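Local coordinates for hypothetical protein Atu1913 (Agrobacterium tumefaciens, PDB 2B1Y) that is of unknown function but assembles as a two-chain, strand-rich protein whose sheet continues from one subunit into the other, at residues Arg33-Gly37 against Ala38-Arg42; Gln41-Thr44 against Glu45-Phe49. One frame throughout, in Å; residues are numbered along the deposited sequence. Where two conformers were deposited one is given.

Overall arrangement
Contacts 1 and 2 follow each other along the chain and share Q41 and R42. Contact 1 covers the end of strand 30-36 and the first turns of helix 37-46. Contact 2 covers the last turns of that helix and the loop after it. Their centres lie about 10 Å apart. They also touch directly, where SE of M35 packs on CB of F43 at 3.8 Å. Helix 37-46 is the one helix in a chain rich in strands. It joins strand 30-36 to strand 52-56. Both contacts touch the second subunit, so this strand-to-helix unit lies at the dimer interface.

Contact 1 of 2, residues Arg33-Gly37 against Ala38-Arg42; sequences RLMTG and ANFQR. With SO4 (sulfate ion), chain D.
M35, a selenomethionine, packs against the first turn of the helix, touching N39 and F40. Its CB meets CB of N39 at 3.9 Å. CG is set between the backbone N and the carbonyl carbon (chi1 58°), which directs the chain to the helix, and it passes near the backbone N of F40. SE comes next, 3.6 Å from CA of F40. SE is also in van der Waals contact with the backbone O of N39, at 3.7 Å. It lies close to the plane of the F40 ring, at its edge. A bend at chi3 (81°) then turns CE away from F40.

T36 takes the N-cap position. Its OG1 accepts a weak, long bond from N of N39, at 3.5 Å. The backbone adds a firmer link, with N of F40 giving a hydrogen bond to O of T36 at 2.8 Å. The next turn follows, from N of Q41 to O of G37 at 3.0 Å.

On another side of the helix R42 binds a sulfate, probably from the crystallisation liquor. NH1 of R42 reaches O2 of the sulfate at 3.0 Å in a straight bond (179°). NH2 of R42 reaches O1 of the sulfate at 2.9 Å, in a more bent one. The ion lies at the guanidinium edge and also touches CB of A38. R33-T36 pair antiparallel with a strand of the second subunit. The arrangement is a strand-to-helix junction with a threonine N-cap, at the edge where the sheet crosses the interface.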
loop_
_atom_site.group_PDB
_atom_site.type_symbol
_atom_site.label_atom_id
_atom_site.label_comp_id
_atom_site.label_asym_id
_atom_site.label_seq_id
_atom_site.Cartn_x
_atom_site.Cartn_y
_atom_site.Cartn_z
ATOM N N ARG A 33 5.586 -7.892 -9.401
ATOM C CA ARG A 33 4.967 -6.608 -9.763
ATOM C C ARG A 33 5.933 -5.883 -10.682
ATOM O O ARG A 33 7.067 -5.606 -10.283
ATOM C CB ARG A 33 4.753 -5.745 -8.516
ATOM C CG ARG A 33 4.251 -6.459 -7.286
ATOM C CD ARG A 33 3.878 -5.439 -6.210
ATOM N NE ARG A 33 3.887 -6.019 -4.876
ATOM C CZ ARG A 33 3.097 -5.651 -3.872
ATOM N NH1 ARG A 33 3.239 -6.256 -2.693
ATOM N NH2 ARG A 33 2.163 -4.714 -4.044
ATOM N N LEU A 34 5.476 -5.551 -11.885
ATOM C CA LEU A 34 6.216 -4.778 -12.832
ATOM C C LEU A 34 5.654 -3.347 -12.766
ATOM O O LEU A 34 4.442 -3.173 -12.855
ATOM C CB LEU A 34 5.977 -5.371 -14.226
ATOM C CG LEU A 34 6.570 -4.533 -15.372
ATOM C CD1 LEU A 34 8.122 -4.541 -15.338
ATOM C CD2 LEU A 34 6.030 -5.032 -16.741
HETATM N N MSE A 35 6.509 -2.342 -12.613
HETATM C CA MSE A 35 6.032 -0.967 -12.427
HETATM C C MSE A 35 6.971 0.067 -12.997
HETATM O O MSE A 35 8.158 -0.192 -13.214
HETATM C CB MSE A 35 5.832 -0.702 -10.921
HETATM C CG MSE A 35 7.136 -0.921 -10.119
HETATM SE SE MSE A 35 6.859 -0.763 -8.191
HETATM C CE MSE A 35 6.151 -2.516 -7.854
ATOM N N THR A 36 6.422 1.260 -13.207
ATOM C CA THR A 36 7.167 2.380 -13.741
ATOM C C THR A 36 7.990 2.963 -12.595
ATOM O O THR A 36 7.777 2.620 -11.406
ATOM C CB THR A 36 6.204 3.452 -14.292
ATOM O OG1 THR A 36 5.416 3.965 -13.210
ATOM C CG2 THR A 36 5.305 2.904 -15.382
ATOM N N GLY A 37 8.902 3.880 -12.922
ATOM C CA GLY A 37 9.691 4.549 -11.897
ATOM C C GLY A 37 8.867 5.320 -10.863
ATOM O O GLY A 37 9.165 5.283 -9.683
ATOM N N ALA A 38 7.852 6.059 -11.311
ATOM C CA ALA A 38 7.010 6.808 -10.376
ATOM C C ALA A 38 6.379 5.845 -9.369
ATOM O O ALA A 38 6.304 6.130 -8.184
ATOM C CB ALA A 38 5.943 7.632 -11.103
ATOM N N ASN A 39 5.950 4.690 -9.871
ATOM C CA ASN A 39 5.340 3.690 -9.025
ATOM C C ASN A 39 6.322 2.966 -8.135
ATOM O O ASN A 39 5.958 2.591 -7.021
ATOM C CB ASN A 39 4.500 2.777 -9.880
ATOM C CG ASN A 39 3.207 3.473 -10.329
ATOM O OD1 ASN A 39 2.959 3.705 -11.521
ATOM N ND2 ASN A 39 2.398 3.816 -9.369
ATOM N N PHE A 40 7.569 2.810 -8.598
ATOM C CA PHE A 40 8.609 2.335 -7.684
ATOM C C PHE A 40 8.813 3.326 -6.512
ATOM O O PHE A 40 9.038 2.933 -5.371
ATOM C CB PHE A 40 9.939 2.033 -8.404
ATOM C CG PHE A 40 11.017 1.555 -7.471
ATOM C CD1 PHE A 40 10.860 0.357 -6.778
ATOM C CD2 PHE A 40 12.145 2.333 -7.230
ATOM C CE1 PHE A 40 11.831 -0.087 -5.874
ATOM C CE2 PHE A 40 13.133 1.912 -6.334
ATOM C CZ PHE A 40 12.977 0.691 -5.662
ATOM N N GLN A 41 8.722 4.620 -6.789
ATOM C CA GLN A 41 8.865 5.548 -5.673
ATOM C C GLN A 41 7.726 5.382 -4.653
ATOM O O GLN A 41 7.974 5.358 -3.454
ATOM C CB GLN A 41 8.978 6.977 -6.175
ATOM C CG GLN A 41 10.335 7.273 -6.829
ATOM C CD GLN A 41 11.528 7.047 -5.870
ATOM O OE1 GLN A 41 12.573 6.489 -6.265
ATOM N NE2 GLN A 41 11.368 7.471 -4.605
ATOM N N ARG A 42 6.497 5.213 -5.148
ATOM C CA ARG A 42 5.348 4.885 -4.299
ATOM C C ARG A 42 5.572 3.581 -3.510
ATOM O O ARG A 42 5.373 3.542 -2.297
ATOM C CB ARG A 42 4.063 4.838 -5.131
ATOM C CG ARG A 42 3.721 6.172 -5.801
ATOM C CD ARG A 42 2.407 6.144 -6.567
ATOM N NE ARG A 42 2.153 7.450 -7.179
ATOM C CZ ARG A 42 2.188 7.710 -8.491
ATOM N NH1 ARG A 42 2.461 6.760 -9.381
ATOM N NH2 ARG A 42 1.961 8.934 -8.921
HETATM S S SO4 D . 2.559 8.852 -12.566
HETATM O O1 SO4 D . 3.191 9.577 -11.462
HETATM O O2 SO4 D . 2.541 7.420 -12.261
HETATM O O3 SO4 D . 1.186 9.313 -12.738
HETATM O O4 SO4 D . 3.303 9.096 -13.800
HETATM O O HOH W 1 11.673 5.438 -9.387
#

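Contact 2 of 2, residues Gln41-Thr44 against Glu45-Phe49. With SO4 (sulfate ion), chain D.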
loop_
_atom_site.group_PDB
_atom_site.type_symbol
_atom_site.label_atom_id
_atom_site.label_comp_id
_atom_site.label_asym_id
_atom_site.label_seq_id
_atom_site.Cartn_x
_atom_site.Cartn_y
_atom_site.Cartn_z
ATOM N N GLN A 41 8.722 4.620 -6.789
ATOM C CA GLN A 41 8.865 5.548 -5.673
ATOM C C GLN A 41 7.726 5.382 -4.653
ATOM O O GLN A 41 7.974 5.358 -3.454
ATOM C CB GLN A 41 8.978 6.977 -6.175
ATOM C CG GLN A 41 10.335 7.273 -6.829
ATOM C CD GLN A 41 11.528 7.047 -5.870
ATOM O OE1 GLN A 41 12.573 6.489 -6.265
ATOM N NE2 GLN A 41 11.368 7.471 -4.605
ATOM N N ARG A 42 6.497 5.213 -5.148
ATOM C CA ARG A 42 5.348 4.885 -4.299
ATOM C C ARG A 42 5.572 3.581 -3.510
ATOM O O ARG A 42 5.373 3.542 -2.297
ATOM C CB ARG A 42 4.063 4.838 -5.131
ATOM C CG ARG A 42 3.721 6.172 -5.801
ATOM C CD ARG A 42 2.407 6.144 -6.567
ATOM N NE ARG A 42 2.153 7.450 -7.179
ATOM C CZ ARG A 42 2.188 7.710 -8.491
ATOM N NH1 ARG A 42 2.461 6.760 -9.381
ATOM N NH2 ARG A 42 1.961 8.934 -8.921
ATOM N N PHE A 43 6.003 2.513 -4.182
ATOM C CA PHE A 43 6.301 1.263 -3.501
ATOM C C PHE A 43 7.263 1.451 -2.298
ATOM O O PHE A 43 7.011 0.931 -1.205
ATOM C CB PHE A 43 6.904 0.254 -4.492
ATOM C CG PHE A 43 7.291 -1.058 -3.870
ATOM C CD1 PHE A 43 6.328 -2.052 -3.657
ATOM C CD2 PHE A 43 8.621 -1.315 -3.530
ATOM C CE1 PHE A 43 6.682 -3.273 -3.082
ATOM C CE2 PHE A 43 8.959 -2.531 -2.966
ATOM C CZ PHE A 43 7.986 -3.511 -2.775
ATOM N N THR A 44 8.346 2.190 -2.495
ATOM C CA THR A 44 9.336 2.350 -1.421
ATOM C C THR A 44 8.735 3.093 -0.227
ATOM O O THR A 44 9.142 2.864 0.910
ATOM C CB THR A 44 10.626 3.057 -1.871
ATOM O OG1 THR A 44 10.352 4.437 -2.145
ATOM C CG2 THR A 44 11.226 2.365 -3.102
ATOM N N GLU A 45 7.757 3.965 -0.495
ATOM C CA GLU A 45 7.012 4.635 0.574
ATOM C C GLU A 45 6.159 3.652 1.340
ATOM O O GLU A 45 6.112 3.716 2.565
ATOM C CB GLU A 45 6.189 5.829 0.042
ATOM C CG GLU A 45 7.011 6.888 -0.718
ATOM C CD GLU A 45 8.115 7.528 0.114
ATOM O OE1 GLU A 45 7.785 8.259 1.069
ATOM O OE2 GLU A 45 9.313 7.303 -0.179
ATOM N N LEU A 46 5.542 2.711 0.650
ATOM C CA LEU A 46 4.653 1.785 1.312
ATOM C C LEU A 46 5.362 0.666 2.119
ATOM O O LEU A 46 4.736 -0.015 2.939
ATOM C CB LEU A 46 3.595 1.299 0.309
ATOM C CG LEU A 46 2.894 2.499 -0.383
ATOM C CD1 LEU A 46 2.179 2.090 -1.673
ATOM C CD2 LEU A 46 1.944 3.268 0.540
ATOM N N LEU A 47 6.679 0.518 1.933
ATOM C CA LEU A 47 7.475 -0.357 2.797
ATOM C C LEU A 47 7.561 0.169 4.237
ATOM O O LEU A 47 7.767 -0.612 5.158
ATOM C CB LEU A 47 8.876 -0.555 2.234
ATOM C CG LEU A 47 9.046 -1.507 1.050
ATOM C CD1 LEU A 47 10.350 -1.133 0.386
ATOM C CD2 LEU A 47 9.118 -2.913 1.552
ATOM N N ASP A 48 7.400 1.480 4.417
ATOM C CA ASP A 48 7.440 2.090 5.755
ATOM C C ASP A 48 6.057 2.575 6.250
ATOM O O ASP A 48 5.969 3.270 7.286
ATOM C CB ASP A 48 8.433 3.273 5.794
ATOM C CG ASP A 48 9.867 2.845 5.555
ATOM O OD1 ASP A 48 10.218 1.684 5.885
ATOM O OD2 ASP A 48 10.637 3.672 5.021
ATOM N N PHE A 49 4.996 2.220 5.526
ATOM C CA PHE A 49 3.646 2.697 5.871
ATOM C C PHE A 49 3.100 1.961 7.094
ATOM O O PHE A 49 2.990 0.714 7.106
ATOM C CB PHE A 49 2.714 2.550 4.663
ATOM C CG PHE A 49 1.298 2.950 4.938
ATOM C CD1 PHE A 49 0.998 4.153 5.613
ATOM C CD2 PHE A 49 0.247 2.151 4.449
ATOM C CE1 PHE A 49 -0.348 4.535 5.841
ATOM C CE2 PHE A 49 -1.089 2.523 4.667
ATOM C CZ PHE A 49 -1.384 3.700 5.369
HETATM S S SO4 D . 2.559 8.852 -12.566
HETATM O O1 SO4 D . 3.191 9.577 -11.462
HETATM O O2 SO4 D . 2.541 7.420 -12.261
HETATM O O3 SO4 D . 1.186 9.313 -12.738
HETATM O O4 SO4 D . 3.303 9.096 -13.800
#
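Q41-T44 and the first residues of E45-F49 form the last turns of the helix, and the chain then leaves it as a loop. N of E45 is bonded to O of Q41 at 3.3 Å. N of L46 is bonded to O of R42 at 3.1 Å. O of F43 receives weak bonds from N of L46 and from N of L47. N of D48 then bonds to O of E45 at 3.2 Å, three residues back.

O of Q41 has a second donor, OG1 of T44, at 2.9 Å in the conformer given. There OG1 sits between the backbone N and the carbonyl carbon of its own residue (chi1 70°), which turns it back to the preceding turn. It reaches O of Q41 from the same face of the carbonyl plane as N of E45. The E45 chain also folds back here. It bends at chi2 (-60°), and CG of E45 lies 3.3 Å from O of Q41.

F43 and L47 make the apolar contact, one turn apart. CE2 of the F43 ring meets CD1 of L47 at 3.9 Å, and CG of L47 is slightly farther from the same ring atom. The methyl approaches the ring obliquely.

F43 and L47 both face the N-terminal segment of their own chain. They pack on F6, and F43 meets Y8 of strand 8-16 edge-to-face. L46 packs on L46 of the second subunit, and D48 on R42 of that subunit. The helix end thus lies between the N-terminal segment of its own chain and the partner chain, just ahead of strand 52-56.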